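PDB 7F3H: bifunctional cytochrome P450/NADPH--P450 reductase from Deinococcus aerius, which probably hydroxylates organic substrates at a haem iron, as a cytochrome P450 that draws electrons from NADPH through its fused reductase. Local coordinates for residues S273-F278 with E324-W329; T279-L284 with Y432-K437; I318-D323 with R381-N386. One frame throughout, in Å; residues are numbered along the deposited sequence.

Contact 1 (S273-F278 with E324-W329); sequences SGLLAF and EALRFW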
loop_
_atom_site.group_PDB
_atom_site.type_symbol
_atom_site.label_atom_id
_atom_site.label_comp_id
_atom_site.label_asym_id
_atom_site.label_seq_id
_atom_site.Cartn_x
_atom_site.Cartn_y
_atom_site.Cartn_z
ATOM N N SER A 273 -3.662 -0.868 -5.428
ATOM C CA SER A 273 -3.815 -0.359 -6.783
ATOM C C SER A 273 -2.507 0.265 -7.256
ATOM O O SER A 273 -2.150 0.130 -8.428
ATOM C CB SER A 273 -4.977 0.643 -6.885
ATOM O OG SER A 273 -4.683 1.824 -6.172
ATOM N N GLY A 274 -1.786 0.965 -6.368
ATOM C CA GLY A 274 -0.467 1.448 -6.723
ATOM C C GLY A 274 0.463 0.338 -7.173
ATOM O O GLY A 274 1.121 0.443 -8.217
ATOM N N LEU A 275 0.548 -0.738 -6.374
ATOM C CA LEU A 275 1.400 -1.863 -6.746
ATOM C C LEU A 275 1.038 -2.351 -8.143
ATOM O O LEU A 275 1.926 -2.628 -8.963
ATOM C CB LEU A 275 1.298 -2.990 -5.712
ATOM C CG LEU A 275 1.910 -4.348 -6.108
ATOM C CD1 LEU A 275 3.322 -4.184 -6.646
ATOM C CD2 LEU A 275 1.903 -5.398 -4.960
ATOM N N LEU A 276 -0.268 -2.439 -8.428
ATOM C CA LEU A 276 -0.722 -3.003 -9.694
ATOM C C LEU A 276 -0.410 -2.084 -10.875
ATOM O O LEU A 276 0.071 -2.541 -11.922
ATOM C CB LEU A 276 -2.206 -3.303 -9.609
ATOM C CG LEU A 276 -2.468 -4.682 -9.006
ATOM C CD1 LEU A 276 -3.931 -4.760 -8.635
ATOM C CD2 LEU A 276 -2.115 -5.738 -10.024
ATOM N N ALA A 277 -0.658 -0.783 -10.709
ATOM C CA ALA A 277 -0.323 0.186 -11.747
ATOM C C ALA A 277 1.176 0.227 -12.009
ATOM O O ALA A 277 1.618 0.240 -13.168
ATOM C CB ALA A 277 -0.822 1.560 -11.342
ATOM N N PHE A 278 1.979 0.229 -10.949
ATOM C CA PHE A 278 3.422 0.242 -11.136
ATOM C C PHE A 278 3.879 -1.021 -11.848
ATOM O O PHE A 278 4.790 -0.976 -12.677
ATOM C CB PHE A 278 4.147 0.393 -9.791
ATOM C CG PHE A 278 4.353 1.834 -9.359
ATOM C CD1 PHE A 278 5.050 2.724 -10.163
ATOM C CD2 PHE A 278 3.823 2.304 -8.158
ATOM C CE1 PHE A 278 5.228 4.051 -9.775
ATOM C CE2 PHE A 278 3.999 3.640 -7.772
ATOM C CZ PHE A 278 4.703 4.505 -8.586
ATOM N N GLU A 324 9.712 -7.801 -7.060
ATOM C CA GLU A 324 10.642 -6.814 -7.610
ATOM C C GLU A 324 9.958 -5.466 -7.900
ATOM O O GLU A 324 10.587 -4.403 -7.755
ATOM C CB GLU A 324 11.325 -7.398 -8.863
ATOM C CG GLU A 324 12.410 -6.545 -9.556
ATOM C CD GLU A 324 13.701 -6.313 -8.749
ATOM O OE1 GLU A 324 13.727 -6.559 -7.515
ATOM O OE2 GLU A 324 14.695 -5.857 -9.378
ATOM N N ALA A 325 8.680 -5.471 -8.295
ATOM C CA ALA A 325 7.997 -4.193 -8.487
ATOM C C ALA A 325 7.923 -3.441 -7.170
ATOM O O ALA A 325 8.210 -2.240 -7.117
ATOM C CB ALA A 325 6.599 -4.400 -9.069
ATOM N N LEU A 326 7.644 -4.162 -6.075
ATOM C CA LEU A 326 7.656 -3.553 -4.750
ATOM C C LEU A 326 9.072 -3.128 -4.348
ATOM O O LEU A 326 9.236 -2.217 -3.540
ATOM C CB LEU A 326 7.063 -4.520 -3.726
ATOM C CG LEU A 326 5.537 -4.709 -3.708
ATOM C CD1 LEU A 326 5.109 -5.709 -2.658
ATOM C CD2 LEU A 326 4.767 -3.405 -3.506
ATOM N N ARG A 327 10.112 -3.756 -4.894
ATOM C CA ARG A 327 11.439 -3.202 -4.619
ATOM C C ARG A 327 11.662 -1.871 -5.349
ATOM O O ARG A 327 12.187 -0.927 -4.759
ATOM C CB ARG A 327 12.549 -4.201 -4.959
ATOM C CG ARG A 327 13.916 -3.778 -4.416
ATOM C CD ARG A 327 14.987 -4.792 -4.751
ATOM N NE ARG A 327 15.315 -4.757 -6.171
ATOM C CZ ARG A 327 16.146 -3.879 -6.724
ATOM N NH1 ARG A 327 16.738 -2.962 -5.967
ATOM N NH2 ARG A 327 16.355 -3.907 -8.037
ATOM N N PHE A 328 11.280 -1.770 -6.636
ATOM C CA PHE A 328 11.393 -0.486 -7.339
ATOM C C PHE A 328 10.436 0.577 -6.802
ATOM O O PHE A 328 10.811 1.753 -6.743
ATOM C CB PHE A 328 11.117 -0.565 -8.849
ATOM C CG PHE A 328 12.284 -0.949 -9.696
ATOM C CD1 PHE A 328 13.508 -1.260 -9.135
ATOM C CD2 PHE A 328 12.230 -0.723 -11.067
ATOM C CE1 PHE A 328 14.606 -1.558 -9.932
ATOM C CE2 PHE A 328 13.324 -0.985 -11.887
ATOM C CZ PHE A 328 14.526 -1.414 -11.307
ATOM N N TRP A 329 9.180 0.225 -6.510
ATOM C CA TRP A 329 8.112 1.229 -6.338
ATOM C C TRP A 329 7.145 0.824 -5.213
ATOM O O TRP A 329 5.936 0.725 -5.388
ATOM C CB TRP A 329 7.364 1.456 -7.661
ATOM C CG TRP A 329 8.190 2.190 -8.690
ATOM C CD1 TRP A 329 8.704 1.690 -9.859
ATOM C CD2 TRP A 329 8.615 3.561 -8.616
ATOM N NE1 TRP A 329 9.424 2.678 -10.521
ATOM C CE2 TRP A 329 9.394 3.825 -9.766
ATOM C CE3 TRP A 329 8.397 4.592 -7.693
ATOM C CZ2 TRP A 329 9.950 5.074 -10.013
ATOM C CZ3 TRP A 329 8.958 5.831 -7.937
ATOM C CH2 TRP A 329 9.722 6.065 -9.092
#

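Contact 2 (T279-L284 with Y432-K437); sequences TLYLLL and YDYHLK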
loop_
_atom_site.group_PDB
_atom_site.type_symbol
_atom_site.label_atom_id
_atom_site.label_comp_id
_atom_site.label_asym_id
_atom_site.label_seq_id
_atom_site.Cartn_x
_atom_site.Cartn_y
_atom_site.Cartn_z
ATOM N N THR A 279 3.244 -2.156 -11.556
ATOM C CA THR A 279 3.637 -3.400 -12.215
ATOM C C THR A 279 3.330 -3.362 -13.701
ATOM O O THR A 279 4.150 -3.785 -14.525
ATOM C CB THR A 279 2.950 -4.576 -11.535
ATOM O OG1 THR A 279 3.383 -4.630 -10.163
ATOM C CG2 THR A 279 3.285 -5.886 -12.242
ATOM N N LEU A 280 2.138 -2.902 -14.074
ATOM C CA LEU A 280 1.859 -2.785 -15.503
ATOM C C LEU A 280 2.841 -1.823 -16.165
ATOM O O LEU A 280 3.327 -2.090 -17.271
ATOM C CB LEU A 280 0.421 -2.356 -15.735
ATOM C CG LEU A 280 -0.609 -3.397 -15.319
ATOM C CD1 LEU A 280 -1.973 -2.736 -15.372
ATOM C CD2 LEU A 280 -0.585 -4.575 -16.257
ATOM N N TYR A 281 3.179 -0.711 -15.491
ATOM C CA TYR A 281 4.219 0.189 -16.005
ATOM C C TYR A 281 5.545 -0.548 -16.217
ATOM O O TYR A 281 6.196 -0.400 -17.267
ATOM C CB TYR A 281 4.450 1.356 -15.047
ATOM C CG TYR A 281 5.660 2.184 -15.404
ATOM C CD1 TYR A 281 5.640 3.056 -16.494
ATOM C CD2 TYR A 281 6.847 2.068 -14.682
ATOM C CE1 TYR A 281 6.758 3.810 -16.836
ATOM C CE2 TYR A 281 7.976 2.811 -15.014
ATOM C CZ TYR A 281 7.925 3.673 -16.096
ATOM O OH TYR A 281 9.022 4.420 -16.443
ATOM N N LEU A 282 6.005 -1.277 -15.184
ATOM C CA LEU A 282 7.300 -1.966 -15.239
ATOM C C LEU A 282 7.320 -3.039 -16.315
ATOM O O LEU A 282 8.340 -3.246 -16.980
ATOM C CB LEU A 282 7.630 -2.586 -13.887
ATOM C CG LEU A 282 7.928 -1.515 -12.842
ATOM C CD1 LEU A 282 8.050 -2.113 -11.452
ATOM C CD2 LEU A 282 9.189 -0.676 -13.246
ATOM N N LEU A 283 6.195 -3.725 -16.499
ATOM C CA LEU A 283 6.101 -4.724 -17.546
ATOM C C LEU A 283 6.155 -4.068 -18.920
ATOM O O LEU A 283 6.823 -4.577 -19.824
ATOM C CB LEU A 283 4.817 -5.538 -17.350
ATOM C CG LEU A 283 4.773 -6.448 -16.110
ATOM C CD1 LEU A 283 3.402 -7.149 -15.981
ATOM C CD2 LEU A 283 5.876 -7.477 -16.183
ATOM N N LEU A 284 5.498 -2.905 -19.089
ATOM C CA LEU A 284 5.646 -2.176 -20.343
ATOM C C LEU A 284 7.086 -1.732 -20.572
ATOM O O LEU A 284 7.487 -1.505 -21.719
ATOM C CB LEU A 284 4.705 -0.975 -20.401
ATOM C CG LEU A 284 3.213 -1.247 -20.648
ATOM C CD1 LEU A 284 2.496 0.067 -20.919
ATOM C CD2 LEU A 284 2.956 -2.245 -21.764
ATOM N N TYR A 432 1.075 6.276 -26.030
ATOM C CA TYR A 432 1.488 7.655 -25.802
ATOM C C TYR A 432 2.921 7.795 -25.303
ATOM O O TYR A 432 3.317 8.900 -24.916
ATOM C CB TYR A 432 0.546 8.349 -24.814
ATOM C CG TYR A 432 -0.914 8.343 -25.215
ATOM C CD1 TYR A 432 -1.297 8.494 -26.540
ATOM C CD2 TYR A 432 -1.905 8.155 -24.260
ATOM C CE1 TYR A 432 -2.641 8.465 -26.907
ATOM C CE2 TYR A 432 -3.239 8.133 -24.603
ATOM C CZ TYR A 432 -3.597 8.289 -25.930
ATOM O OH TYR A 432 -4.917 8.257 -26.255
ATOM N N ASP A 433 3.704 6.719 -25.279
ATOM C CA ASP A 433 5.039 6.768 -24.699
ATOM C C ASP A 433 4.964 7.284 -23.261
ATOM O O ASP A 433 5.528 8.324 -22.922
ATOM C CB ASP A 433 5.971 7.647 -25.537
ATOM C CG ASP A 433 6.067 7.200 -26.976
ATOM O OD1 ASP A 433 5.869 5.990 -27.271
ATOM O OD2 ASP A 433 6.367 8.075 -27.812
ATOM N N TYR A 434 4.192 6.576 -22.429
ATOM C CA TYR A 434 3.909 7.069 -21.079
ATOM C C TYR A 434 5.206 7.495 -20.391
ATOM O O TYR A 434 6.185 6.740 -20.363
ATOM C CB TYR A 434 3.177 5.999 -20.243
ATOM C CG TYR A 434 3.018 6.440 -18.808
ATOM C CD1 TYR A 434 2.300 7.598 -18.485
ATOM C CD2 TYR A 434 3.632 5.745 -17.776
ATOM C CE1 TYR A 434 2.187 8.004 -17.184
ATOM C CE2 TYR A 434 3.519 6.150 -16.472
ATOM C CZ TYR A 434 2.811 7.279 -16.172
ATOM O OH TYR A 434 2.715 7.658 -14.843
ATOM N N HIS A 435 5.264 8.759 -19.968
ATOM C CA HIS A 435 6.350 9.243 -19.123
ATOM C C HIS A 435 5.921 9.126 -17.664
ATOM O O HIS A 435 4.919 9.723 -17.257
ATOM C CB HIS A 435 6.741 10.684 -19.463
ATOM C CG HIS A 435 8.021 11.117 -18.806
ATOM N ND1 HIS A 435 8.053 11.900 -17.671
ATOM C CD2 HIS A 435 9.311 10.833 -19.095
ATOM C CE1 HIS A 435 9.306 12.101 -17.303
ATOM N NE2 HIS A 435 10.088 11.457 -18.147
ATOM N N LEU A 436 6.662 8.333 -16.885
ATOM C CA LEU A 436 6.274 8.074 -15.503
ATOM C C LEU A 436 6.199 9.378 -14.723
ATOM O O LEU A 436 7.161 10.152 -14.707
ATOM C CB LEU A 436 7.254 7.096 -14.850
ATOM C CG LEU A 436 6.993 6.844 -13.355
ATOM C CD1 LEU A 436 5.632 6.234 -13.108
ATOM C CD2 LEU A 436 8.063 5.966 -12.763
ATOM N N LYS A 437 5.019 9.638 -14.146
ATOM C CA LYS A 437 4.729 10.776 -13.272
ATOM C C LYS A 437 4.155 10.196 -11.985
ATOM O O LYS A 437 3.105 9.544 -12.007
ATOM C CB LYS A 437 3.758 11.783 -13.914
ATOM C CG LYS A 437 3.961 13.250 -13.458
ATOM C CD LYS A 437 2.840 14.210 -13.909
ATOM C CE LYS A 437 3.252 15.003 -15.173
ATOM N NZ LYS A 437 2.513 16.292 -15.364
#

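Contact 3 (I318-D323 with R381-N386); sequences IPRILD and RWTSEN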
loop_
_atom_site.group_PDB
_atom_site.type_symbol
_atom_site.label_atom_id
_atom_site.label_comp_id
_atom_site.label_asym_id
_atom_site.label_seq_id
_atom_site.Cartn_x
_atom_site.Cartn_y
_atom_site.Cartn_z
ATOM N N ILE A 318 4.905 -14.475 -11.935
ATOM C CA ILE A 318 4.090 -13.318 -11.531
ATOM C C ILE A 318 4.355 -12.906 -10.078
ATOM O O ILE A 318 4.539 -11.705 -9.823
ATOM C CB ILE A 318 2.616 -13.594 -11.830
ATOM C CG1 ILE A 318 2.342 -13.397 -13.330
ATOM C CG2 ILE A 318 1.692 -12.760 -10.988
ATOM C CD1 ILE A 318 0.898 -13.693 -13.732
ATOM N N PRO A 319 4.375 -13.826 -9.090
ATOM C CA PRO A 319 4.837 -13.440 -7.750
ATOM C C PRO A 319 6.195 -12.747 -7.739
ATOM O O PRO A 319 6.381 -11.761 -7.017
ATOM C CB PRO A 319 4.888 -14.784 -7.004
ATOM C CG PRO A 319 3.923 -15.643 -7.693
ATOM C CD PRO A 319 3.963 -15.246 -9.130
ATOM N N ARG A 320 7.183 -13.254 -8.482
ATOM C CA ARG A 320 8.501 -12.628 -8.397
ATOM C C ARG A 320 8.502 -11.254 -9.059
ATOM O O ARG A 320 9.168 -10.321 -8.573
ATOM C CB ARG A 320 9.526 -13.561 -9.008
ATOM C CG ARG A 320 9.826 -14.770 -8.112
ATOM C CD ARG A 320 10.994 -15.594 -8.650
ATOM N NE ARG A 320 10.642 -16.362 -9.839
ATOM C CZ ARG A 320 11.250 -16.274 -11.028
ATOM N NH1 ARG A 320 12.264 -15.422 -11.224
ATOM N NH2 ARG A 320 10.843 -17.057 -12.032
ATOM N N ILE A 321 7.699 -11.091 -10.108
ATOM C CA ILE A 321 7.471 -9.770 -10.686
ATOM C C ILE A 321 6.989 -8.811 -9.620
ATOM O O ILE A 321 7.470 -7.678 -9.525
ATOM C CB ILE A 321 6.438 -9.843 -11.828
ATOM C CG1 ILE A 321 7.062 -10.424 -13.090
ATOM C CG2 ILE A 321 5.842 -8.465 -12.082
ATOM C CD1 ILE A 321 6.024 -10.829 -14.090
ATOM N N LEU A 322 6.001 -9.247 -8.830
ATOM C CA LEU A 322 5.421 -8.355 -7.830
ATOM C C LEU A 322 6.442 -8.008 -6.752
ATOM O O LEU A 322 6.553 -6.837 -6.354
ATOM C CB LEU A 322 4.157 -8.971 -7.225
ATOM C CG LEU A 322 2.879 -8.950 -8.087
ATOM C CD1 LEU A 322 1.719 -9.695 -7.399
ATOM C CD2 LEU A 322 2.431 -7.520 -8.402
ATOM N N ASP A 323 7.224 -9.002 -6.308
ATOM C CA ASP A 323 8.274 -8.763 -5.317
ATOM C C ASP A 323 9.244 -7.681 -5.802
ATOM O O ASP A 323 9.540 -6.713 -5.079
ATOM C CB ASP A 323 9.032 -10.067 -5.028
ATOM C CG ASP A 323 8.207 -11.099 -4.233
ATOM O OD1 ASP A 323 7.253 -10.724 -3.512
ATOM O OD2 ASP A 323 8.536 -12.307 -4.317
ATOM N N ARG A 381 16.113 -12.201 -8.594
ATOM C CA ARG A 381 16.435 -11.917 -7.202
ATOM C C ARG A 381 15.529 -12.667 -6.256
ATOM O O ARG A 381 15.885 -12.820 -5.082
ATOM C CB ARG A 381 16.312 -10.419 -6.881
ATOM C CG ARG A 381 17.170 -9.522 -7.738
ATOM C CD ARG A 381 16.884 -8.026 -7.535
ATOM N NE ARG A 381 18.162 -7.325 -7.545
ATOM C CZ ARG A 381 18.578 -6.508 -8.501
ATOM N NH1 ARG A 381 17.822 -6.237 -9.541
ATOM N NH2 ARG A 381 19.761 -5.955 -8.402
ATOM N N TRP A 382 14.359 -13.127 -6.731
ATOM C CA TRP A 382 13.280 -13.547 -5.848
ATOM C C TRP A 382 12.969 -15.035 -5.933
ATOM O O TRP A 382 11.974 -15.479 -5.335
ATOM C CB TRP A 382 12.026 -12.702 -6.145
ATOM C CG TRP A 382 12.312 -11.245 -5.907
ATOM C CD1 TRP A 382 12.489 -10.267 -6.853
ATOM C CD2 TRP A 382 12.527 -10.618 -4.634
ATOM N NE1 TRP A 382 12.790 -9.072 -6.244
ATOM C CE2 TRP A 382 12.818 -9.255 -4.886
ATOM C CE3 TRP A 382 12.482 -11.074 -3.300
ATOM C CZ2 TRP A 382 13.076 -8.345 -3.861
ATOM C CZ3 TRP A 382 12.734 -10.166 -2.273
ATOM C CH2 TRP A 382 13.021 -8.811 -2.562
ATOM N N THR A 383 13.820 -15.834 -6.600
ATOM C CA THR A 383 13.726 -17.291 -6.473
ATOM C C THR A 383 14.000 -17.667 -5.015
ATOM O O THR A 383 14.657 -16.919 -4.290
ATOM C CB THR A 383 14.741 -17.991 -7.385
ATOM O OG1 THR A 383 16.053 -17.834 -6.833
ATOM C CG2 THR A 383 14.734 -17.390 -8.805
ATOM N N SER A 384 13.449 -18.808 -4.564
ATOM C CA SER A 384 13.724 -19.265 -3.194
ATOM C C SER A 384 15.196 -19.179 -2.841
ATOM O O SER A 384 15.562 -18.752 -1.746
ATOM C CB SER A 384 13.192 -20.684 -2.940
ATOM O OG SER A 384 11.775 -20.716 -2.977
ATOM N N GLU A 385 16.057 -19.588 -3.773
ATOM C CA GLU A 385 17.479 -19.638 -3.469
ATOM C C GLU A 385 18.085 -18.240 -3.304
ATOM O O GLU A 385 18.727 -17.957 -2.278
ATOM C CB GLU A 385 18.190 -20.467 -4.539
ATOM C CG GLU A 385 19.691 -20.531 -4.426
ATOM C CD GLU A 385 20.266 -21.677 -5.254
ATOM O OE1 GLU A 385 20.712 -22.669 -4.624
ATOM O OE2 GLU A 385 20.180 -21.637 -6.504
ATOM N N ASN A 386 17.843 -17.335 -4.257
ATOM C CA ASN A 386 18.436 -15.998 -4.168
ATOM C C ASN A 386 17.768 -15.128 -3.096
ATOM O O ASN A 386 18.427 -14.268 -2.497
ATOM C CB ASN A 386 18.344 -15.305 -5.514
ATOM C CG ASN A 386 19.283 -15.888 -6.536
ATOM O OD1 ASN A 386 20.357 -16.379 -6.203
ATOM N ND2 ASN A 386 18.906 -15.787 -7.799
#

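Contact 1 (S273-F278 with E324-W329)
Phe-278 and Trp-329 carry the aromatic half of this crossing between the long central helix of the P450 fold, to which 273-278 belongs, and the K helix, to which 324-329 belongs. The local axes pass 9.7 Å apart at 100°, a steep crossing in which the two segments meet over a short span. The phenyl ring and the five-membered ring of the indole form an offset stack, their planes almost parallel (3° apart), with centroids 4.4 Å apart. Because the rings are displaced, the indole's own stem also lies over the phenyl face: Trp-329 CB stands 3.6 Å from the Phe-278 ring centroid in a CH-pi contact. Aromatic residues suit both positions because each lays a broad face against the other. A valine in place of Phe-278 would strip away the stacking face, and the Trp-329 indole would probably be set freer to turn.

One turn earlier the contact is aliphatic. Leu-275 holds CG anti to the backbone N (chi1 168°), which carries its branched end across to the K helix; there CD1 meets Leu-326 CD2 at 3.5 Å and Ala-325 CB at 4.1 Å. The small alanine leaves room for the leucine methyl, while Leu-326 also touches the haem.

The polar work is done within the K helix by its ExxR motif. Arg-327 holds the Glu-324 carboxylate through two nitrogens, NE to OE1 at 2.8 Å and NH2 to OE2 at 2.9 Å. Arg-381 adds a salt bridge to the same carboxylate, giving the Glu-Arg-Arg triad familiar in P450s.

Around the contact, strand 444-446 lies against both aromatic residues through Ile-444, helix 144-161 packs on Ser-273 and Leu-276, and Ala-325 also reaches Thr-279 and Leu-282 further along helix 254-285.

Contact 2 (T279-L284 with Y432-K437)
Tyr-281 joins the C-terminal part of helix 254-285, the long central helix of the P450 fold, to the loop between strands 426-429 and 438-440, where Tyr-434 and Leu-436 receive it. All contact between the two segments is van der Waals and runs through this one helical side chain. Its ring swings out opposite the backbone N (chi1 170°), far enough to bridge a gap of 8.2 Å between the CA atoms of Tyr-281 and Leu-436.

The two aromatic rings are turned 85° to one another, and Tyr-281 CD1 lies in the plane of the Tyr-434 ring at its edge, 3.6 Å from Tyr-434 CD2. The aliphatic contact follows at the far end of the same tyrosine: Leu-436 CB sits 3.6 Å from Tyr-281 OH. A long, flat tyrosine suits the place because one residue can meet both loop side chains along its length.

Hydrogen bonds hold the loop side in shape. Tyr-434 OH receives the backbone N-H of Lys-437 at 3.1 Å in an almost straight bond of 176°, and it also pairs with the carbonyl O of Glu-447. The phenol therefore ties the loop back onto itself and to the following chain.

Beyond the two segments, Phe-449 stacks on Tyr-434 and touches Tyr-281, Arg-285 at the end of the long helix bonds to Tyr-434 O, and strand 444-446 packs on Tyr-434 and Leu-436 through Pro-446.

Contact 3 (I318-D323 with R381-N386)
Arg-320 and Trp-382 bring their CA atoms to 5.5 Å, the closest CA pair between a turn of helix 317-329 and the segment that leads into helix 384-387. This is the P450 K helix meeting the region that corresponds to the PERF motif, here Asp-Arg-Trp. At this close approach Arg-320 lays its aliphatic stem against the opposite chain: CD is 3.4 Å from Trp-382 C, and CG is 3.6 Å from Trp-382 CB.

Long and amphipathic, the arginine suits the spot. Its methylenes cover the peptide, while the guanidinium, swung round by the bend at chi3 (-73°), forms salt bridges with Asp-316 and Asp-380. The methyl CG2 of Thr-383 lies over one face of this group, 4.0 Å from NH1.

Trp-382 packs its indole against Asp-323, yet the carboxylate is not what touches it. Asp-323 CB sits over the five-membered ring, 3.6 Å from its centroid and 15° off the normal, a CH-pi contact. The acid itself turns to a salt bridge between OD2 and Arg-387, so a short acidic residue can serve an apolar face and a charged partner together. On the opposite face of the indole lies CB of Arg-381, and NE1 is satisfied by Glu-324, which helps to hold the ring's rotation.

Just beyond the tryptophan, Thr-383 occupies the N-cap position of helix 384-387, and its OG1 accepts the backbone N-H of Asn-386 at 3.2 Å in a nearly linear bond.

Helix 317-329 joins contacts 1 and 3, whose centres lie about 14 Å apart, and helix 254-285 joins contacts 1 and 2, with centres about 11 Å apart. The centres of contacts 2 and 3 are about 21 Å apart, but Thr-279 OG1 still packs on Leu-322 CD2 at 3.5 Å where the two helices meet. Trp-329 CZ2 touches Leu-436 CD2 at 3.5 Å, extending the aromatic patch of contact 1 to the loop of contact 2. A probable hydrogen bond of 3.0 Å from Trp-382 NE1 to Glu-324 OE1 ties contact 3 to the ExxR pair. Contact 1 borders the active site: the Leu-326 side chain is about 3 Å from the haem, against about 10 Å for that of Asp-323.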